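Long-range contacts in C3-degrading proteinase (CppA protein) (Streptococcus pneumoniae, PDB 3E0R), which probably degrades complement component C3 as a proteinase, and probably has two glyoxalase-like halves: residues G103-F109 and I121-D125; D48-K54 and S147-F151; E88-K93 and E138-D142; R21-E25 and E39-L44; L16-N20 and P114-L118. All blocks are in the same frame, centred on the assembly; numbering follows the deposited sequence.

Interaction 1 (G103-F109 and I121-D125); sequences GQNGYAF and IHAED
Phe109 and Ile121 form the packed end of this contact, an antiparallel hydrogen-bonded pair in the hairpin of strands 107-112 and 118-122. Phe109 N gives its hydrogen to Ile121 O at 2.9 Å, and Ile121 N returns the bond to Phe109 O. Both side chains leave the sheet on the same face and lie side by side, with Ile121 CB over one face of the Phe109 ring and CZ of that ring 4.1 Å from Ile121 CG1. One residue along, the CB atoms of Ala108 and His122 meet on the other face.

Beyond the strands the Glu124 carboxylate lies between the two chains. Bent at its second torsion (chi2 -49°), Glu124 reaches into the turn at 103-106, where OE1 accepts from Asn105 N at 2.7 Å through its syn lone pair, almost straight at 173°; a weak bond from Gly106 N reaches OE2. Backing this, Glu124 N donates to His122 ND1 at 2.9 Å. A water accepts from Ala123 N and lies close to Tyr107 O and Glu124 OE2. The solvent side is looser: a second water links Asp125 OD2 and, weakly, Gln104 OE1, both on exposed residues.

Helix 84-91 covers the Phe109 face through Ile87 and Leu91, while strand 74-81 flanks the hairpin, with Val79 and Val81 hydrogen-bonded to the backbone of His122.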
# COMPACT_ATOMS: atom_id res chain seq x y z
N GLY A 103 -16.24 8.62 -11.56
CA GLY A 103 -17.40 8.22 -10.78
C GLY A 103 -18.25 9.38 -10.32
O GLY A 103 -18.22 10.48 -10.90
N GLN A 104 -19.02 9.12 -9.25
CA GLN A 104 -19.78 10.16 -8.54
C GLN A 104 -19.00 11.46 -8.32
O GLN A 104 -19.38 12.51 -8.85
CB GLN A 104 -20.29 9.64 -7.17
CG GLN A 104 -21.28 10.59 -6.47
CD GLN A 104 -21.74 10.13 -5.06
OE1 GLN A 104 -20.97 9.51 -4.30
NE2 GLN A 104 -22.99 10.46 -4.71
N ASN A 105 -17.92 11.40 -7.54
CA ASN A 105 -17.24 12.64 -7.09
C ASN A 105 -16.22 13.26 -8.06
O ASN A 105 -16.02 14.48 -8.05
CB ASN A 105 -16.59 12.45 -5.72
CG ASN A 105 -17.56 11.97 -4.65
OD1 ASN A 105 -17.13 11.39 -3.66
ND2 ASN A 105 -18.87 12.21 -4.85
N GLY A 106 -15.60 12.44 -8.90
CA GLY A 106 -14.67 12.98 -9.90
C GLY A 106 -13.97 11.93 -10.76
O GLY A 106 -14.41 10.79 -10.85
N TYR A 107 -12.88 12.33 -11.38
CA TYR A 107 -12.07 11.41 -12.12
C TYR A 107 -11.26 10.47 -11.18
O TYR A 107 -11.14 10.68 -9.94
CB TYR A 107 -11.20 12.16 -13.15
CG TYR A 107 -12.04 12.86 -14.21
CD1 TYR A 107 -12.48 12.19 -15.38
CD2 TYR A 107 -12.45 14.20 -14.04
CE1 TYR A 107 -13.28 12.87 -16.36
CE2 TYR A 107 -13.23 14.89 -15.00
CZ TYR A 107 -13.65 14.22 -16.16
OH TYR A 107 -14.43 14.91 -17.08
N ALA A 108 -10.79 9.39 -11.77
CA ALA A 108 -9.95 8.44 -11.04
C ALA A 108 -9.05 7.85 -12.09
O ALA A 108 -9.34 7.93 -13.30
CB ALA A 108 -10.80 7.39 -10.40
N PHE A 109 -7.94 7.26 -11.67
CA PHE A 109 -7.11 6.56 -12.65
C PHE A 109 -6.33 5.43 -12.05
O PHE A 109 -6.20 5.33 -10.85
CB PHE A 109 -6.19 7.54 -13.44
CG PHE A 109 -5.14 8.16 -12.64
CD1 PHE A 109 -3.87 7.59 -12.58
CD2 PHE A 109 -5.40 9.34 -11.90
CE1 PHE A 109 -2.88 8.15 -11.80
CE2 PHE A 109 -4.42 9.91 -11.12
CZ PHE A 109 -3.14 9.31 -11.07
N ILE A 121 -5.94 5.61 -7.98
CA ILE A 121 -6.16 6.87 -7.25
C ILE A 121 -7.55 7.38 -7.58
O ILE A 121 -7.87 7.59 -8.74
CB ILE A 121 -5.14 7.98 -7.62
CG1 ILE A 121 -3.72 7.41 -7.53
CG2 ILE A 121 -5.32 9.23 -6.69
CD1 ILE A 121 -2.75 8.38 -6.82
N HIS A 122 -8.35 7.59 -6.55
CA HIS A 122 -9.73 7.92 -6.73
C HIS A 122 -10.19 8.79 -5.58
O HIS A 122 -9.45 9.05 -4.67
CB HIS A 122 -10.57 6.63 -6.82
CG HIS A 122 -10.82 5.98 -5.50
ND1 HIS A 122 -11.93 6.26 -4.73
CD2 HIS A 122 -10.09 5.09 -4.79
CE1 HIS A 122 -11.86 5.58 -3.59
NE2 HIS A 122 -10.75 4.87 -3.60
N ALA A 123 -11.44 9.22 -5.62
CA ALA A 123 -11.97 10.13 -4.63
C ALA A 123 -13.39 9.74 -4.19
O ALA A 123 -14.13 10.60 -3.70
CB ALA A 123 -11.96 11.53 -5.20
N GLU A 124 -13.75 8.45 -4.35
CA GLU A 124 -15.14 7.98 -4.25
C GLU A 124 -15.39 7.38 -2.89
O GLU A 124 -14.47 6.83 -2.26
CB GLU A 124 -15.45 6.89 -5.29
CG GLU A 124 -15.34 7.27 -6.78
CD GLU A 124 -16.06 8.59 -7.18
OE1 GLU A 124 -17.13 8.98 -6.59
OE2 GLU A 124 -15.51 9.23 -8.11
N ASP A 125 -16.64 7.49 -2.42
CA ASP A 125 -17.07 6.78 -1.19
C ASP A 125 -17.36 5.30 -1.53
O ASP A 125 -17.54 4.46 -0.65
CB ASP A 125 -18.28 7.44 -0.53
CG ASP A 125 -18.22 8.96 -0.56
OD1 ASP A 125 -18.17 9.59 0.52
OD2 ASP A 125 -18.24 9.52 -1.68
O HOH W 1 -20.48 11.68 -2.58
O HOH W 2 -12.49 9.45 -8.28

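Interaction 2 (D48-K54 and S147-F151); sequences DQTGLEK and SLSKF
An Asx turn within a type I beta turn, Asp48 to Gly51, presents the carboxylate of Asp48 to the segment 147-151 that leads into strand 151-159. OD1 serves the turn itself, accepting from both OG1 and N of Thr50. OD2 faces the other segment and takes the backbone N of Phe151 at 2.9 Å, nearly straight (171°) and on the anti side. Lys54 NZ, 2.8 Å from Asp48 OD2, forms a salt bridge on the syn side, from the opposite face of the carboxylate plane.

Lys54 is extended beyond CG, which lets NZ also donate to Phe151 O at 2.8 Å. One ammonium therefore ties the acid to the very residue whose N-H the acid binds. The four donors on the two oxygens should fix the carboxylate and probably favour its charged form. CB of Asp48 packs 3.6 Å from Phe151 CE2, and OD2 lies over one face of that ring, toward its rim. At the outer side, Gln49 N binds Ser149 O at 3.1 Å, and Gln49 CG rests on Ser149.

Thr50 OG1 accepts from Leu52 N in turn, so an ST turn overlaps the Asx turn in the connection between antiparallel strands 43-47 and 53-59, pinned to the start of strand 151-159 of the other sheet.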
# COMPACT_ATOMS: atom_id res chain seq x y z
N ASP A 48 1.16 12.26 3.52
CA ASP A 48 0.52 13.45 2.93
C ASP A 48 0.81 14.65 3.83
O ASP A 48 1.83 14.66 4.55
CB ASP A 48 -1.00 13.20 2.67
CG ASP A 48 -1.79 12.82 3.95
OD1 ASP A 48 -1.33 13.17 5.04
OD2 ASP A 48 -2.85 12.15 3.85
N GLN A 49 -0.02 15.67 3.78
CA GLN A 49 0.27 16.88 4.52
C GLN A 49 -0.17 16.78 5.93
O GLN A 49 0.07 17.68 6.67
CB GLN A 49 -0.42 18.11 3.99
CG GLN A 49 -0.69 18.10 2.56
CD GLN A 49 0.30 18.89 1.76
OE1 GLN A 49 1.54 18.82 2.03
NE2 GLN A 49 -0.22 19.62 0.73
N THR A 50 -0.84 15.71 6.31
CA THR A 50 -1.09 15.43 7.74
C THR A 50 0.22 15.09 8.47
O THR A 50 0.36 15.26 9.69
CB THR A 50 -2.09 14.29 7.92
OG1 THR A 50 -1.47 13.05 7.55
CG2 THR A 50 -3.34 14.57 7.08
N GLY A 51 1.19 14.64 7.69
CA GLY A 51 2.50 14.37 8.20
C GLY A 51 2.57 12.97 8.73
O GLY A 51 3.56 12.61 9.34
N LEU A 52 1.52 12.18 8.49
CA LEU A 52 1.40 10.81 8.98
C LEU A 52 1.82 9.86 7.90
O LEU A 52 1.46 10.04 6.76
CB LEU A 52 -0.04 10.47 9.38
CG LEU A 52 -0.67 11.24 10.54
CD1 LEU A 52 -2.19 10.94 10.55
CD2 LEU A 52 -0.04 10.94 11.92
N GLU A 53 2.61 8.85 8.28
CA GLU A 53 3.07 7.82 7.41
C GLU A 53 1.89 6.95 6.98
O GLU A 53 1.15 6.44 7.82
CB GLU A 53 4.15 6.97 8.14
CG GLU A 53 4.73 5.83 7.34
CD GLU A 53 5.81 5.01 8.10
OE1 GLU A 53 7.00 5.27 7.84
OE2 GLU A 53 5.52 4.08 8.92
N LYS A 54 1.78 6.71 5.68
CA LYS A 54 0.74 5.87 5.09
C LYS A 54 1.26 4.74 4.17
O LYS A 54 0.57 3.79 3.93
CB LYS A 54 -0.30 6.78 4.40
CG LYS A 54 -0.77 7.86 5.39
CD LYS A 54 -2.07 8.44 5.11
CE LYS A 54 -2.50 9.42 6.25
NZ LYS A 54 -3.59 10.33 5.80
N SER A 147 0.77 18.41 -4.79
CA SER A 147 0.79 17.64 -3.56
C SER A 147 -0.61 17.27 -3.11
O SER A 147 -1.48 18.13 -3.08
CB SER A 147 1.58 18.38 -2.48
OG SER A 147 2.97 18.15 -2.70
N LEU A 148 -0.81 15.98 -2.82
CA LEU A 148 -2.06 15.47 -2.24
C LEU A 148 -2.08 15.95 -0.81
O LEU A 148 -1.17 15.64 -0.05
CB LEU A 148 -2.16 13.94 -2.27
CG LEU A 148 -2.37 13.27 -3.63
CD1 LEU A 148 -2.40 11.75 -3.51
CD2 LEU A 148 -3.63 13.77 -4.39
N SER A 149 -3.10 16.72 -0.46
CA SER A 149 -3.24 17.24 0.91
C SER A 149 -3.60 16.17 1.94
O SER A 149 -2.94 16.08 2.96
CB SER A 149 -4.22 18.41 0.98
OG SER A 149 -5.55 17.93 0.95
N LYS A 150 -4.64 15.37 1.63
CA LYS A 150 -5.09 14.21 2.42
C LYS A 150 -5.50 13.01 1.52
O LYS A 150 -6.28 13.12 0.58
CB LYS A 150 -6.19 14.59 3.40
CG LYS A 150 -7.22 13.51 3.80
CD LYS A 150 -6.69 12.41 4.70
CE LYS A 150 -7.77 11.66 5.48
NZ LYS A 150 -8.63 10.78 4.66
N PHE A 151 -4.95 11.85 1.86
CA PHE A 151 -5.36 10.57 1.27
C PHE A 151 -5.27 9.43 2.32
O PHE A 151 -4.63 9.56 3.37
CB PHE A 151 -4.56 10.23 -0.03
CG PHE A 151 -3.11 9.89 0.19
CD1 PHE A 151 -2.72 8.60 0.54
CD2 PHE A 151 -2.12 10.84 0.04
CE1 PHE A 151 -1.41 8.27 0.78
CE2 PHE A 151 -0.77 10.52 0.28
CZ PHE A 151 -0.43 9.25 0.65

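Interaction 3 (E88-K93 and E138-D142); sequences EGILSK and EFQTD
Phe139 lays its ring against Leu91, whose CD1 sits over one face, 4.0 Å above the plane and displaced toward the rim. Helix 84-91 packs on the mixed sheet that contains the hairpin of strands 107-112 and 118-122, and the long loop from strand 131-132 to strand 151-159 lies against this helix with Phe139 on its C-terminal part. The Leu91 and Phe139 side chains lie side by side and point the same way. Leu91 CB makes an off-centre CH-pi contact, 4.2 Å from the ring centroid, and approaches Phe139 CD2 to 3.7 Å.

With CG anti to its own carbonyl carbon (chi1 -68°), the Phe139 ring is set beside Leu91 and Glu88, and its CD1 comes within 4.2 Å of Glu88 CB. Tyr107 of strand 107-112 meets the same ring edge-to-face, so that the phenylalanine is held between helix and hairpin. No hydrogen bond joins the two segments, and the loop is held to the helix here by packing.

Further along, Thr141 lies beside Gly89 and Ser92, its OG1 3.8 Å from Gly89 CA. Thr141 CG2 stands 3.6 Å from Ser92 OG.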
# COMPACT_ATOMS: atom_id res chain seq x y z
N GLU A 88 -7.26 15.73 -10.59
CA GLU A 88 -7.24 16.43 -11.86
C GLU A 88 -5.96 17.24 -12.00
O GLU A 88 -5.49 17.47 -13.12
CB GLU A 88 -8.48 17.32 -12.02
CG GLU A 88 -9.82 16.56 -11.80
CD GLU A 88 -11.08 17.33 -12.27
OE1 GLU A 88 -11.02 18.56 -12.58
OE2 GLU A 88 -12.14 16.67 -12.33
N GLY A 89 -5.41 17.70 -10.88
CA GLY A 89 -4.13 18.39 -10.86
C GLY A 89 -3.01 17.46 -11.29
O GLY A 89 -2.18 17.80 -12.15
N ILE A 90 -2.99 16.28 -10.67
CA ILE A 90 -2.06 15.21 -11.03
C ILE A 90 -2.14 14.87 -12.52
O ILE A 90 -1.11 14.83 -13.20
CB ILE A 90 -2.31 13.90 -10.19
CG1 ILE A 90 -2.08 14.11 -8.70
CG2 ILE A 90 -1.41 12.74 -10.65
CD1 ILE A 90 -2.72 12.91 -7.90
N LEU A 91 -3.35 14.66 -13.05
CA LEU A 91 -3.51 14.27 -14.46
C LEU A 91 -3.08 15.39 -15.43
O LEU A 91 -2.50 15.13 -16.49
CB LEU A 91 -4.95 13.82 -14.71
CG LEU A 91 -5.27 12.46 -14.08
CD1 LEU A 91 -6.78 12.26 -13.98
CD2 LEU A 91 -4.58 11.29 -14.84
N SER A 92 -3.29 16.66 -15.03
CA SER A 92 -2.82 17.81 -15.80
C SER A 92 -1.30 17.78 -16.01
O SER A 92 -0.80 18.45 -16.91
CB SER A 92 -3.23 19.15 -15.15
OG SER A 92 -2.46 19.43 -14.00
N LYS A 93 -0.59 17.00 -15.20
CA LYS A 93 0.88 16.99 -15.24
C LYS A 93 1.52 15.70 -15.79
O LYS A 93 2.69 15.73 -16.17
CB LYS A 93 1.45 17.30 -13.84
CG LYS A 93 1.18 18.72 -13.36
CD LYS A 93 2.08 19.76 -14.04
CE LYS A 93 1.62 21.20 -13.78
NZ LYS A 93 0.36 21.61 -14.53
N GLU A 138 -8.48 16.74 -21.65
CA GLU A 138 -7.41 17.62 -21.21
C GLU A 138 -7.86 18.18 -19.87
O GLU A 138 -9.03 18.51 -19.70
CB GLU A 138 -7.19 18.75 -22.22
CG GLU A 138 -7.00 18.28 -23.67
CD GLU A 138 -6.93 19.43 -24.65
OE1 GLU A 138 -6.81 20.59 -24.20
OE2 GLU A 138 -6.99 19.20 -25.88
N PHE A 139 -6.92 18.26 -18.93
CA PHE A 139 -7.21 18.68 -17.56
C PHE A 139 -6.56 20.02 -17.20
O PHE A 139 -5.35 20.21 -17.39
CB PHE A 139 -6.78 17.59 -16.57
CG PHE A 139 -7.60 16.33 -16.65
CD1 PHE A 139 -8.84 16.25 -16.02
CD2 PHE A 139 -7.14 15.22 -17.37
CE1 PHE A 139 -9.61 15.10 -16.10
CE2 PHE A 139 -7.90 14.06 -17.45
CZ PHE A 139 -9.14 14.00 -16.81
N GLN A 140 -7.37 20.96 -16.71
CA GLN A 140 -6.88 22.26 -16.25
C GLN A 140 -6.80 22.25 -14.74
O GLN A 140 -7.27 21.32 -14.08
CB GLN A 140 -7.79 23.40 -16.74
CG GLN A 140 -7.46 23.85 -18.17
CD GLN A 140 -8.61 24.55 -18.84
OE1 GLN A 140 -9.23 24.01 -19.75
NE2 GLN A 140 -8.92 25.77 -18.39
N THR A 141 -6.18 23.28 -14.19
CA THR A 141 -5.94 23.32 -12.75
C THR A 141 -5.66 24.75 -12.28
O THR A 141 -4.76 25.42 -12.80
CB THR A 141 -4.81 22.30 -12.32
OG1 THR A 141 -4.79 22.15 -10.90
CG2 THR A 141 -3.44 22.72 -12.82
N ASP A 142 -6.48 25.22 -11.34
CA ASP A 142 -6.23 26.47 -10.61
C ASP A 142 -5.43 26.20 -9.32
O ASP A 142 -5.16 27.13 -8.57
CB ASP A 142 -7.54 27.18 -10.27
CG ASP A 142 -8.28 27.70 -11.51
OD1 ASP A 142 -8.34 26.99 -12.53
OD2 ASP A 142 -8.82 28.83 -11.44

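Interaction 4 (R21-E25 and E39-L44); sequences RKLNE and EESAFL
Arg21 spreads its guanidinium among acceptors of the segment 39-44. NH2 makes a salt bridge with Glu39 OE1 at 2.7 Å and also donates to Glu40 O, 2.7 Å away. Neither bond is straight: the N-H to acceptor angles are 134° and 131°, and both oxygens are tilted out of the guanidinium plane. NH1 gives a straighter bond (161°) to Ser41 O at 3.2 Å; this oxygen lies in the guanidinium plane, although the donor stands above the plane of the Ser41 carbonyl. Arg21 thus holds two successive carbonyls of the turn together with the acid at its start.

The turn joins strand 35-39 to strand 43-47 at the edge of the mixed sheet, and helix 21-31 packs beside it, with Arg21 at the first turn of the helix. Leu44 points toward the helix, its CD2 3.8 Å from the aliphatic CG of Glu25.

Glu25 lies one helical turn after Arg21 and belongs to the same charge network. Its OE2 pairs with Arg21 NE at 3.4 Å, while Lys22 NZ holds its OE1 at 2.9 Å. Glu39 arrives from the opposite direction, and its OE2 comes 2.9 Å from Glu25 OE2; this meeting of two acids is probably eased by the flanking Arg21 and Lys22. Further out, Glu59 of strand 53-59 forms a long, weak ion pair with Arg21 NH1.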
# COMPACT_ATOMS: atom_id res chain seq x y z
N ARG A 21 15.52 3.27 -6.15
CA ARG A 21 14.94 4.30 -5.29
C ARG A 21 14.48 5.54 -6.04
O ARG A 21 13.34 5.99 -5.88
CB ARG A 21 15.95 4.74 -4.23
CG ARG A 21 15.27 5.18 -2.97
CD ARG A 21 15.88 6.42 -2.42
NE ARG A 21 15.36 6.67 -1.07
CZ ARG A 21 15.78 6.02 0.02
NH1 ARG A 21 16.71 5.07 -0.05
NH2 ARG A 21 15.27 6.33 1.19
N LYS A 22 15.37 6.13 -6.81
CA LYS A 22 15.05 7.37 -7.48
C LYS A 22 13.83 7.15 -8.38
O LYS A 22 12.95 7.99 -8.42
CB LYS A 22 16.25 7.92 -8.26
CG LYS A 22 16.06 9.34 -8.72
CD LYS A 22 16.40 10.30 -7.59
CE LYS A 22 15.52 11.54 -7.59
NZ LYS A 22 15.56 12.26 -6.26
N LEU A 23 13.77 6.01 -9.09
CA LEU A 23 12.61 5.68 -9.92
C LEU A 23 11.32 5.74 -9.12
O LEU A 23 10.35 6.39 -9.52
CB LEU A 23 12.72 4.27 -10.50
CG LEU A 23 13.22 4.04 -11.92
CD1 LEU A 23 13.24 2.54 -12.23
CD2 LEU A 23 12.36 4.83 -12.90
N ASN A 24 11.32 5.00 -8.01
CA ASN A 24 10.14 4.88 -7.15
C ASN A 24 9.78 6.24 -6.52
O ASN A 24 8.61 6.62 -6.44
CB ASN A 24 10.33 3.75 -6.12
CG ASN A 24 10.19 2.36 -6.73
OD1 ASN A 24 9.14 1.75 -6.61
ND2 ASN A 24 11.21 1.89 -7.45
N GLU A 25 10.79 7.00 -6.11
CA GLU A 25 10.57 8.38 -5.59
C GLU A 25 9.89 9.26 -6.61
O GLU A 25 8.95 9.98 -6.31
CB GLU A 25 11.90 9.06 -5.27
CG GLU A 25 12.70 8.52 -4.13
CD GLU A 25 13.84 9.49 -3.73
OE1 GLU A 25 14.38 10.19 -4.61
OE2 GLU A 25 14.20 9.55 -2.53
N GLU A 39 13.50 10.23 5.59
CA GLU A 39 14.39 9.78 4.56
C GLU A 39 15.53 9.07 5.20
O GLU A 39 16.60 9.64 5.45
CB GLU A 39 14.81 10.95 3.68
CG GLU A 39 13.99 11.04 2.39
CD GLU A 39 14.49 10.05 1.34
OE1 GLU A 39 14.63 8.86 1.69
OE2 GLU A 39 14.76 10.47 0.19
N GLU A 40 15.26 7.81 5.53
CA GLU A 40 16.30 6.91 5.96
C GLU A 40 16.94 6.30 4.71
O GLU A 40 16.45 6.49 3.61
CB GLU A 40 15.74 5.86 6.93
CG GLU A 40 16.27 6.04 8.35
CD GLU A 40 17.78 5.88 8.41
OE1 GLU A 40 18.49 6.91 8.48
OE2 GLU A 40 18.26 4.73 8.35
N SER A 41 18.04 5.59 4.89
CA SER A 41 18.74 4.95 3.78
C SER A 41 18.11 3.62 3.35
O SER A 41 18.16 3.25 2.18
CB SER A 41 20.20 4.68 4.15
OG SER A 41 20.86 5.87 4.56
N ALA A 42 17.57 2.88 4.31
CA ALA A 42 16.87 1.63 4.04
C ALA A 42 15.53 1.93 3.36
O ALA A 42 15.09 1.19 2.47
CB ALA A 42 16.66 0.84 5.34
N PHE A 43 14.88 3.02 3.76
CA PHE A 43 13.53 3.28 3.30
C PHE A 43 13.02 4.74 3.27
O PHE A 43 13.45 5.67 3.98
CB PHE A 43 12.51 2.37 4.04
CG PHE A 43 12.35 2.64 5.52
CD1 PHE A 43 11.94 3.91 6.00
CD2 PHE A 43 12.52 1.61 6.44
CE1 PHE A 43 11.76 4.16 7.36
CE2 PHE A 43 12.32 1.85 7.84
CZ PHE A 43 11.94 3.12 8.29
N LEU A 44 12.05 4.88 2.40
CA LEU A 44 11.30 6.05 2.21
C LEU A 44 9.91 5.90 2.90
O LEU A 44 9.10 4.95 2.65
CB LEU A 44 11.23 6.28 0.70
CG LEU A 44 10.42 7.46 0.18
CD1 LEU A 44 10.94 8.81 0.69
CD2 LEU A 44 10.39 7.37 -1.34

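Interaction 5 (L16-N20 and P114-L118); sequences LKANN and PEDDL
A buried side-chain-to-backbone contact joins the end of strand 9-18 to the connection between strands 107-112 and 118-122, with Glu115 reaching across. Its OE2 accepts from Asn19 N at 2.7 Å along a nearly straight line (170°), although the donor stands well above the carboxylate plane, 64° out of it. The bend at the second torsion of Glu115 (chi2 -61°) brings the acid over the backbone just where the strand ends, and CG passes 3.6 Å from Lys17 O. Asn19 CB lies close beside the carboxylate, 3.4 Å from Glu115 OE2. The other oxygen, OE1, takes a short bond from a water that also accepts weakly from Asn19 ND2.

A second water spans the contact further back, donating to Lys17 O at 3.1 Å and to Asp117 OD2. The same Asp117 oxygen rests 3.6 Å from Leu16 CD1, a polar atom against an apolar methyl, while OD1 is taken by a salt bridge to Lys72.

Helix 21-31 begins directly after Asn20, its N-cap, and its Asn24 donates to Glu115 OE2 as well, so one carboxylate oxygen ties together strand end, helix and hairpin connection. Leu74 of strand 74-81 and Leu196 of strand 196-203 pack against Leu16.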
# COMPACT_ATOMS: atom_id res chain seq x y z
N LEU A 16 6.09 -1.78 0.50
CA LEU A 16 6.39 -2.35 -0.81
C LEU A 16 7.91 -2.30 -1.02
O LEU A 16 8.56 -1.27 -0.77
CB LEU A 16 5.66 -1.56 -1.91
CG LEU A 16 4.12 -1.47 -1.79
CD1 LEU A 16 3.53 -0.72 -3.01
CD2 LEU A 16 3.42 -2.87 -1.64
N LYS A 17 8.47 -3.41 -1.49
CA LYS A 17 9.86 -3.44 -1.90
C LYS A 17 10.06 -2.71 -3.26
O LYS A 17 9.21 -2.82 -4.17
CB LYS A 17 10.39 -4.86 -1.90
CG LYS A 17 10.36 -5.42 -0.53
CD LYS A 17 10.73 -6.90 -0.50
CE LYS A 17 12.24 -7.17 -0.60
NZ LYS A 17 12.57 -8.48 -1.22
N ALA A 18 11.14 -1.91 -3.32
CA ALA A 18 11.47 -1.02 -4.44
C ALA A 18 12.86 -1.39 -4.91
O ALA A 18 13.72 -1.65 -4.09
CB ALA A 18 11.47 0.43 -4.00
N ASN A 19 13.08 -1.44 -6.22
CA ASN A 19 14.41 -1.73 -6.79
C ASN A 19 15.23 -0.45 -6.89
O ASN A 19 16.16 -0.26 -6.14
CB ASN A 19 14.30 -2.45 -8.15
CG ASN A 19 15.68 -2.69 -8.85
OD1 ASN A 19 16.75 -2.37 -8.32
ND2 ASN A 19 15.63 -3.26 -10.04
N ASN A 20 14.89 0.40 -7.85
CA ASN A 20 15.57 1.68 -7.96
C ASN A 20 14.84 2.72 -7.14
O ASN A 20 13.69 3.01 -7.39
CB ASN A 20 15.68 2.14 -9.40
CG ASN A 20 16.63 3.30 -9.56
OD1 ASN A 20 16.38 4.42 -9.06
ND2 ASN A 20 17.75 3.03 -10.21
N PRO A 114 7.05 1.58 -10.96
CA PRO A 114 8.29 0.96 -11.44
C PRO A 114 8.44 -0.53 -11.08
O PRO A 114 9.21 -1.22 -11.75
CB PRO A 114 9.39 1.77 -10.73
CG PRO A 114 8.77 3.00 -10.29
CD PRO A 114 7.31 2.79 -10.15
N GLU A 115 7.75 -1.01 -10.04
CA GLU A 115 7.83 -2.45 -9.68
C GLU A 115 6.57 -3.22 -10.12
O GLU A 115 6.33 -4.37 -9.69
CB GLU A 115 8.06 -2.63 -8.19
CG GLU A 115 9.11 -1.76 -7.60
CD GLU A 115 10.47 -1.97 -8.17
OE1 GLU A 115 10.84 -3.10 -8.62
OE2 GLU A 115 11.21 -0.96 -8.13
N ASP A 116 5.78 -2.52 -10.94
CA ASP A 116 4.55 -3.02 -11.61
C ASP A 116 3.43 -3.26 -10.62
O ASP A 116 2.61 -4.14 -10.79
CB ASP A 116 4.80 -4.29 -12.42
CG ASP A 116 5.89 -4.14 -13.43
OD1 ASP A 116 5.70 -3.31 -14.36
OD2 ASP A 116 6.92 -4.84 -13.27
N ASP A 117 3.42 -2.48 -9.57
CA ASP A 117 2.32 -2.47 -8.65
C ASP A 117 1.27 -1.59 -9.30
O ASP A 117 1.57 -0.51 -9.79
CB ASP A 117 2.80 -1.92 -7.32
CG ASP A 117 3.76 -2.87 -6.60
OD1 ASP A 117 3.46 -4.10 -6.60
OD2 ASP A 117 4.80 -2.39 -5.99
N LEU A 118 0.03 -2.08 -9.34
CA LEU A 118 -1.09 -1.31 -9.91
C LEU A 118 -1.72 -0.48 -8.81
O LEU A 118 -2.11 -1.00 -7.77
CB LEU A 118 -2.11 -2.27 -10.51
CG LEU A 118 -3.32 -1.74 -11.31
CD1 LEU A 118 -2.99 -0.76 -12.46
CD2 LEU A 118 -4.01 -2.93 -11.88
O HOH W 3 6.68 -4.41 -5.07
O HOH W 4 12.27 -3.81 -10.49

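How the interactions relate
Along the chain, interaction 4 closes first; interactions 1 and 3 both lie within the span that interaction 2 joins, 1 also within that of 3, while interaction 5 crosses interactions 1, 2 and 3 and spans interaction 4. Interactions 1 and 3, with centres about 14 Å apart, meet where Tyr107 and Phe109 pack on Glu88, Ile90, Leu91 and Phe139, setting helix 84-91 and the 138-142 loop against the seven-strand sheet. Interactions 4 and 5, about 11 Å between centres, meet where Asn24 of helix 21-31 touches Ala18, Pro114 and Glu115; both reach the eight-strand sheet. Interactions 2 and 5, about 20 Å apart between centres, thus connect the two sheets at separate places.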